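Local coordinates for galactose mutarotase-like protein (Clostridium acetobutylicum, PDB 3OS7) that probably binds carbohydrate and may interconvert the anomers of aldose sugars, at residues P75-T87 and I99-K113. Sequence-based numbering, arbitrary orientation.
Sequences PVLFPPNRIDDGT and INEAKNNNYIHGFIK
Arg82 lies alongside Ile108 and ends on the carboxylate of Glu101. Arg82 CB lies 3.9 Å from Asn106 ND2. CG, set anti to its own carbonyl carbon (chi1 -63°), packs 3.7 Å from Ile108 CD1, and CD lies 3.5 Å from both Asn106 ND2 and Glu101 OE1. The chain is extended from CG to NE, which brings the guanidinium side-on to the carboxylate: Arg82 NE donates to Glu101 OE1 on its syn side, though 28° out of the plane, and Arg82 NH2 meets Glu101 OE2 at 2.9 Å from above it. The two planes are 54° apart, so this two-nitrogen salt bridge is not coplanar. Each carboxylate oxygen takes a second donor from the opposite face, Asn106 ND2 on OE1 and Asn104 ND2 on OE2, which fixes the rotation of the group. Ile108 CD1 sits over one guanidinium face, and NH1 turns back to Asn81 OD1.

Beneath this network the backbones pair antiparallel: Ile83 N bonds Tyr107 O at 2.7 Å and Tyr107 N returns to Ile83 O, while His109 N donates to Asn81 O. In the turn from Ile83 to Gly86, Asn105 ND2 donates to Asp85 OD1 (2.9 Å) from above the carboxylate plane, and Arg216 bridges Asp84 and Asp85. At the other end, one water links Val76 O, His109 O and Lys113 N.

His109 ND1 lies 3.0 Å from Asn81 N; its NE2 bonds a tartrate probably carried over from crystallisation, and its ring meets that of His185. Arg82, His109 and His185 probably correspond to the arginine and histidines of the sugar site in galactose mutarotases.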
loop_
_atom_site.group_PDB
_atom_site.type_symbol
_atom_site.label_atom_id
_atom_site.label_comp_id
_atom_site.label_asym_id
_atom_site.label_seq_id
_atom_site.Cartn_x
_atom_site.Cartn_y
_atom_site.Cartn_z
ATOM N N PRO A 75 -1.279 -4.553 -1.529
ATOM C CA PRO A 75 -0.005 -5.284 -1.543
ATOM C C PRO A 75 1.045 -4.613 -0.676
ATOM O O PRO A 75 1.497 -3.513 -0.979
ATOM C CB PRO A 75 0.423 -5.229 -3.014
ATOM C CG PRO A 75 -0.738 -4.548 -3.738
ATOM C CD PRO A 75 -1.417 -3.719 -2.733
ATOM N N VAL A 76 1.497 -5.307 0.366
ATOM C CA VAL A 76 2.528 -4.745 1.233
ATOM C C VAL A 76 3.933 -4.895 0.629
ATOM O O VAL A 76 4.331 -5.962 0.173
ATOM C CB VAL A 76 2.427 -5.311 2.663
ATOM C CG1 VAL A 76 2.766 -6.770 2.694
ATOM C CG2 VAL A 76 3.287 -4.502 3.634
ATOM N N LEU A 77 4.705 -3.810 0.683
ATOM C CA LEU A 77 5.999 -3.741 0.012
ATOM C C LEU A 77 7.122 -3.593 1.027
ATOM O O LEU A 77 7.010 -2.787 1.958
ATOM C CB LEU A 77 6.047 -2.544 -0.926
ATOM C CG LEU A 77 4.892 -2.376 -1.886
ATOM C CD1 LEU A 77 5.009 -1.079 -2.679
ATOM C CD2 LEU A 77 4.819 -3.615 -2.848
ATOM N N PHE A 78 8.210 -4.311 0.799
ATOM C CA PHE A 78 9.398 -4.297 1.660
ATOM C C PHE A 78 10.594 -4.710 0.812
ATOM O O PHE A 78 10.833 -5.911 0.643
ATOM C CB PHE A 78 9.198 -5.283 2.817
ATOM C CG PHE A 78 10.353 -5.343 3.829
ATOM C CD1 PHE A 78 10.851 -4.193 4.422
ATOM C CD2 PHE A 78 10.880 -6.564 4.225
ATOM C CE1 PHE A 78 11.860 -4.238 5.341
ATOM C CE2 PHE A 78 11.892 -6.633 5.164
ATOM C CZ PHE A 78 12.404 -5.470 5.723
ATOM N N PRO A 79 11.309 -3.749 0.216
ATOM C CA PRO A 79 11.102 -2.311 0.267
ATOM C C PRO A 79 10.073 -1.900 -0.791
ATOM O O PRO A 79 9.950 -2.589 -1.800
ATOM C CB PRO A 79 12.457 -1.767 -0.131
ATOM C CG PRO A 79 12.969 -2.776 -1.126
ATOM C CD PRO A 79 12.454 -4.098 -0.653
ATOM N N PRO A 80 9.380 -0.773 -0.596
ATOM C CA PRO A 80 8.569 -0.236 -1.685
ATOM C C PRO A 80 9.453 0.302 -2.802
ATOM O O PRO A 80 10.400 1.021 -2.567
ATOM C CB PRO A 80 7.786 0.901 -1.018
ATOM C CG PRO A 80 8.672 1.377 0.041
ATOM C CD PRO A 80 9.467 0.183 0.530
ATOM N N ASN A 81 9.124 -0.048 -4.032
ATOM C CA ASN A 81 9.791 0.488 -5.190
ATOM C C ASN A 81 11.262 0.059 -5.265
ATOM O O ASN A 81 11.645 -0.976 -4.665
ATOM C CB ASN A 81 9.600 2.009 -5.228
ATOM C CG ASN A 81 9.464 2.534 -6.645
ATOM O OD1 ASN A 81 10.441 2.604 -7.378
ATOM N ND2 ASN A 81 8.249 2.877 -7.039
ATOM N N ARG A 82 12.087 0.850 -5.953
ATOM C CA ARG A 82 13.399 0.419 -6.439
ATOM C C ARG A 82 14.616 0.620 -5.520
ATOM O O ARG A 82 14.711 1.594 -4.780
ATOM C CB ARG A 82 13.675 1.091 -7.785
ATOM C CG ARG A 82 12.696 0.699 -8.849
ATOM C CD ARG A 82 12.665 1.748 -9.931
ATOM N NE ARG A 82 11.809 1.296 -11.012
ATOM C CZ ARG A 82 10.513 1.530 -11.105
ATOM N NH1 ARG A 82 9.877 2.263 -10.203
ATOM N NH2 ARG A 82 9.857 1.038 -12.134
ATOM N N ILE A 83 15.520 -0.364 -5.554
ATOM C CA ILE A 83 16.872 -0.218 -5.037
ATOM C C ILE A 83 17.821 -0.322 -6.221
ATOM O O ILE A 83 17.862 -1.377 -6.908
ATOM C CB ILE A 83 17.259 -1.299 -3.990
ATOM C CG1 ILE A 83 16.229 -1.413 -2.851
ATOM C CG2 ILE A 83 18.712 -1.080 -3.459
ATOM C CD1 ILE A 83 15.955 -0.157 -2.091
ATOM N N ASP A 84 18.578 0.752 -6.454
ATOM C CA ASP A 84 19.547 0.838 -7.548
ATOM C C ASP A 84 20.522 -0.335 -7.614
ATOM O O ASP A 84 21.249 -0.623 -6.649
ATOM C CB ASP A 84 20.290 2.201 -7.397
ATOM C CG ASP A 84 21.285 2.489 -8.513
ATOM O OD1 ASP A 84 21.486 1.637 -9.405
ATOM O OD2 ASP A 84 21.861 3.618 -8.478
ATOM N N ASP A 85 20.515 -1.068 -8.745
ATOM C CA ASP A 85 21.408 -2.235 -8.934
ATOM C C ASP A 85 21.205 -3.343 -7.903
ATOM O O ASP A 85 22.041 -4.237 -7.765
ATOM C CB ASP A 85 22.905 -1.811 -8.967
ATOM C CG ASP A 85 23.274 -0.982 -10.171
ATOM O OD1 ASP A 85 22.528 -0.983 -11.179
ATOM O OD2 ASP A 85 24.325 -0.295 -10.103
ATOM N N GLY A 86 20.084 -3.304 -7.188
ATOM C CA GLY A 86 19.786 -4.257 -6.143
ATOM C C GLY A 86 20.761 -4.259 -4.981
ATOM O O GLY A 86 20.918 -5.291 -4.308
ATOM N N THR A 87 21.435 -3.136 -4.738
ATOM C CA THR A 87 22.484 -3.137 -3.712
ATOM C C THR A 87 22.547 -1.829 -2.960
ATOM O O THR A 87 22.253 -0.756 -3.494
ATOM C CB THR A 87 23.889 -3.499 -4.311
ATOM O OG1 THR A 87 24.873 -3.703 -3.267
ATOM C CG2 THR A 87 24.368 -2.434 -5.266
ATOM N N ILE A 99 18.504 -9.165 -9.256
ATOM C CA ILE A 99 17.747 -8.164 -10.004
ATOM C C ILE A 99 16.382 -8.731 -10.435
ATOM O O ILE A 99 16.322 -9.741 -11.145
ATOM C CB ILE A 99 18.570 -7.718 -11.255
ATOM C CG1 ILE A 99 19.858 -7.033 -10.822
ATOM C CG2 ILE A 99 17.752 -6.823 -12.224
ATOM C CD1 ILE A 99 19.605 -5.784 -9.897
ATOM N N ASN A 100 15.296 -8.087 -10.018
ATOM C CA ASN A 100 13.926 -8.480 -10.420
ATOM C C ASN A 100 13.212 -7.396 -11.246
ATOM O O ASN A 100 12.016 -7.505 -11.480
ATOM C CB ASN A 100 13.073 -8.926 -9.221
ATOM C CG ASN A 100 12.749 -7.792 -8.274
ATOM O OD1 ASN A 100 13.345 -6.726 -8.374
ATOM N ND2 ASN A 100 11.799 -8.019 -7.340
ATOM N N GLU A 101 13.950 -6.352 -11.640
ATOM C CA GLU A 101 13.485 -5.367 -12.629
ATOM C C GLU A 101 14.589 -5.269 -13.662
ATOM O O GLU A 101 15.551 -4.554 -13.485
ATOM C CB GLU A 101 13.165 -3.994 -11.973
ATOM C CG GLU A 101 12.359 -3.105 -12.929
ATOM C CD GLU A 101 12.421 -1.594 -12.679
ATOM O OE1 GLU A 101 13.208 -1.107 -11.850
ATOM O OE2 GLU A 101 11.649 -0.870 -13.337
ATOM N N ALA A 102 14.444 -5.992 -14.761
ATOM C CA ALA A 102 15.560 -6.240 -15.646
ATOM C C ALA A 102 15.985 -5.004 -16.439
ATOM O O ALA A 102 17.177 -4.662 -16.486
ATOM C CB ALA A 102 15.212 -7.402 -16.596
ATOM N N LYS A 103 14.990 -4.322 -16.995
ATOM C CA LYS A 103 15.198 -3.215 -17.927
ATOM C C LYS A 103 15.972 -2.075 -17.245
ATOM O O LYS A 103 16.921 -1.552 -17.801
ATOM C CB LYS A 103 13.836 -2.746 -18.496
ATOM C CG LYS A 103 13.780 -1.349 -19.149
ATOM C CD LYS A 103 12.330 -1.042 -19.613
ATOM C CE LYS A 103 11.953 0.434 -19.490
ATOM N NZ LYS A 103 12.663 1.328 -20.437
ATOM N N ASN A 104 15.618 -1.767 -16.008
ATOM C CA ASN A 104 16.282 -0.685 -15.274
ATOM C C ASN A 104 17.371 -1.153 -14.255
ATOM O O ASN A 104 17.945 -0.329 -13.520
ATOM C CB ASN A 104 15.222 0.177 -14.579
ATOM C CG ASN A 104 14.344 0.924 -15.560
ATOM O OD1 ASN A 104 14.825 1.436 -16.560
ATOM N ND2 ASN A 104 13.057 1.010 -15.258
ATOM N N ASN A 105 17.646 -2.460 -14.243
ATOM C CA ASN A 105 18.610 -3.118 -13.350
ATOM C C ASN A 105 18.441 -2.738 -11.881
ATOM O O ASN A 105 19.345 -2.198 -11.264
ATOM C CB ASN A 105 20.048 -2.866 -13.830
ATOM C CG ASN A 105 21.007 -3.914 -13.338
ATOM O OD1 ASN A 105 20.861 -5.111 -13.653
ATOM N ND2 ASN A 105 21.994 -3.493 -12.559
ATOM N N ASN A 106 17.255 -3.014 -11.344
ATOM C CA ASN A 106 16.948 -2.714 -9.953
ATOM C C ASN A 106 16.375 -3.925 -9.245
ATOM O O ASN A 106 15.912 -4.876 -9.894
ATOM C CB ASN A 106 15.931 -1.581 -9.901
ATOM C CG ASN A 106 16.476 -0.269 -10.414
ATOM O OD1 ASN A 106 17.638 0.110 -10.150
ATOM N ND2 ASN A 106 15.634 0.453 -11.147
ATOM N N TYR A 107 16.395 -3.897 -7.910
ATOM C CA TYR A 107 15.521 -4.725 -7.106
ATOM C C TYR A 107 14.313 -3.883 -6.749
ATOM O O TYR A 107 14.465 -2.722 -6.342
ATOM C CB TYR A 107 16.205 -5.263 -5.841
ATOM C CG TYR A 107 15.314 -6.233 -5.104
ATOM C CD1 TYR A 107 15.146 -7.527 -5.557
ATOM C CD2 TYR A 107 14.579 -5.837 -3.992
ATOM C CE1 TYR A 107 14.311 -8.404 -4.936
ATOM C CE2 TYR A 107 13.718 -6.725 -3.361
ATOM C CZ TYR A 107 13.587 -8.007 -3.848
ATOM O OH TYR A 107 12.748 -8.901 -3.239
ATOM N N ILE A 108 13.106 -4.455 -6.845
ATOM C CA ILE A 108 11.888 -3.641 -6.652
ATOM C C ILE A 108 10.860 -4.409 -5.820
ATOM O O ILE A 108 10.708 -5.624 -5.986
ATOM C CB ILE A 108 11.281 -3.214 -8.010
ATOM C CG1 ILE A 108 10.299 -2.065 -7.859
ATOM C CG2 ILE A 108 10.623 -4.400 -8.705
ATOM C CD1 ILE A 108 9.704 -1.504 -9.216
ATOM N N HIS A 109 10.210 -3.693 -4.889
ATOM C CA HIS A 109 8.982 -4.103 -4.184
ATOM C C HIS A 109 9.058 -5.202 -3.110
ATOM O O HIS A 109 8.197 -5.264 -2.223
ATOM C CB HIS A 109 7.870 -4.439 -5.175
ATOM C CG HIS A 109 7.383 -3.265 -5.964
ATOM N ND1 HIS A 109 7.321 -1.981 -5.440
ATOM C CD2 HIS A 109 6.880 -3.191 -7.221
ATOM C CE1 HIS A 109 6.847 -1.165 -6.375
ATOM N NE2 HIS A 109 6.578 -1.875 -7.463
ATOM N N GLY A 110 10.067 -6.057 -3.176
ATOM C CA GLY A 110 10.184 -7.153 -2.215
ATOM C C GLY A 110 9.378 -8.413 -2.545
ATOM O O GLY A 110 8.699 -8.491 -3.561
ATOM N N PHE A 111 9.449 -9.398 -1.668
ATOM C CA PHE A 111 8.818 -10.706 -1.909
ATOM C C PHE A 111 7.654 -10.988 -0.963
ATOM O O PHE A 111 6.913 -11.946 -1.181
ATOM C CB PHE A 111 9.852 -11.848 -1.776
ATOM C CG PHE A 111 10.560 -11.849 -0.466
ATOM C CD1 PHE A 111 10.005 -12.466 0.642
ATOM C CD2 PHE A 111 11.770 -11.192 -0.320
ATOM C CE1 PHE A 111 10.639 -12.418 1.874
ATOM C CE2 PHE A 111 12.401 -11.121 0.898
ATOM C CZ PHE A 111 11.843 -11.750 2.012
ATOM N N ILE A 112 7.479 -10.193 0.088
ATOM C CA ILE A 112 6.471 -10.548 1.074
ATOM C C ILE A 112 5.062 -10.436 0.478
ATOM O O ILE A 112 4.173 -11.146 0.877
ATOM C CB ILE A 112 6.594 -9.785 2.445
ATOM C CG1 ILE A 112 6.386 -8.290 2.293
ATOM C CG2 ILE A 112 7.951 -10.104 3.135
ATOM C CD1 ILE A 112 6.454 -7.556 3.656
ATOM N N LYS A 113 4.894 -9.596 -0.535
ATOM C CA LYS A 113 3.614 -9.486 -1.244
ATOM C C LYS A 113 3.251 -10.763 -2.018
ATOM O O LYS A 113 2.094 -10.960 -2.349
ATOM C CB LYS A 113 3.625 -8.327 -2.251
ATOM C CG LYS A 113 4.633 -8.458 -3.385
ATOM C CD LYS A 113 4.692 -7.159 -4.246
ATOM C CE LYS A 113 5.347 -7.413 -5.548
ATOM N NZ LYS A 113 6.603 -8.165 -5.447
HETATM O O HOH W 1 6.686 -7.269 -0.874
HETATM O O HOH W 2 10.223 -8.510 1.000
#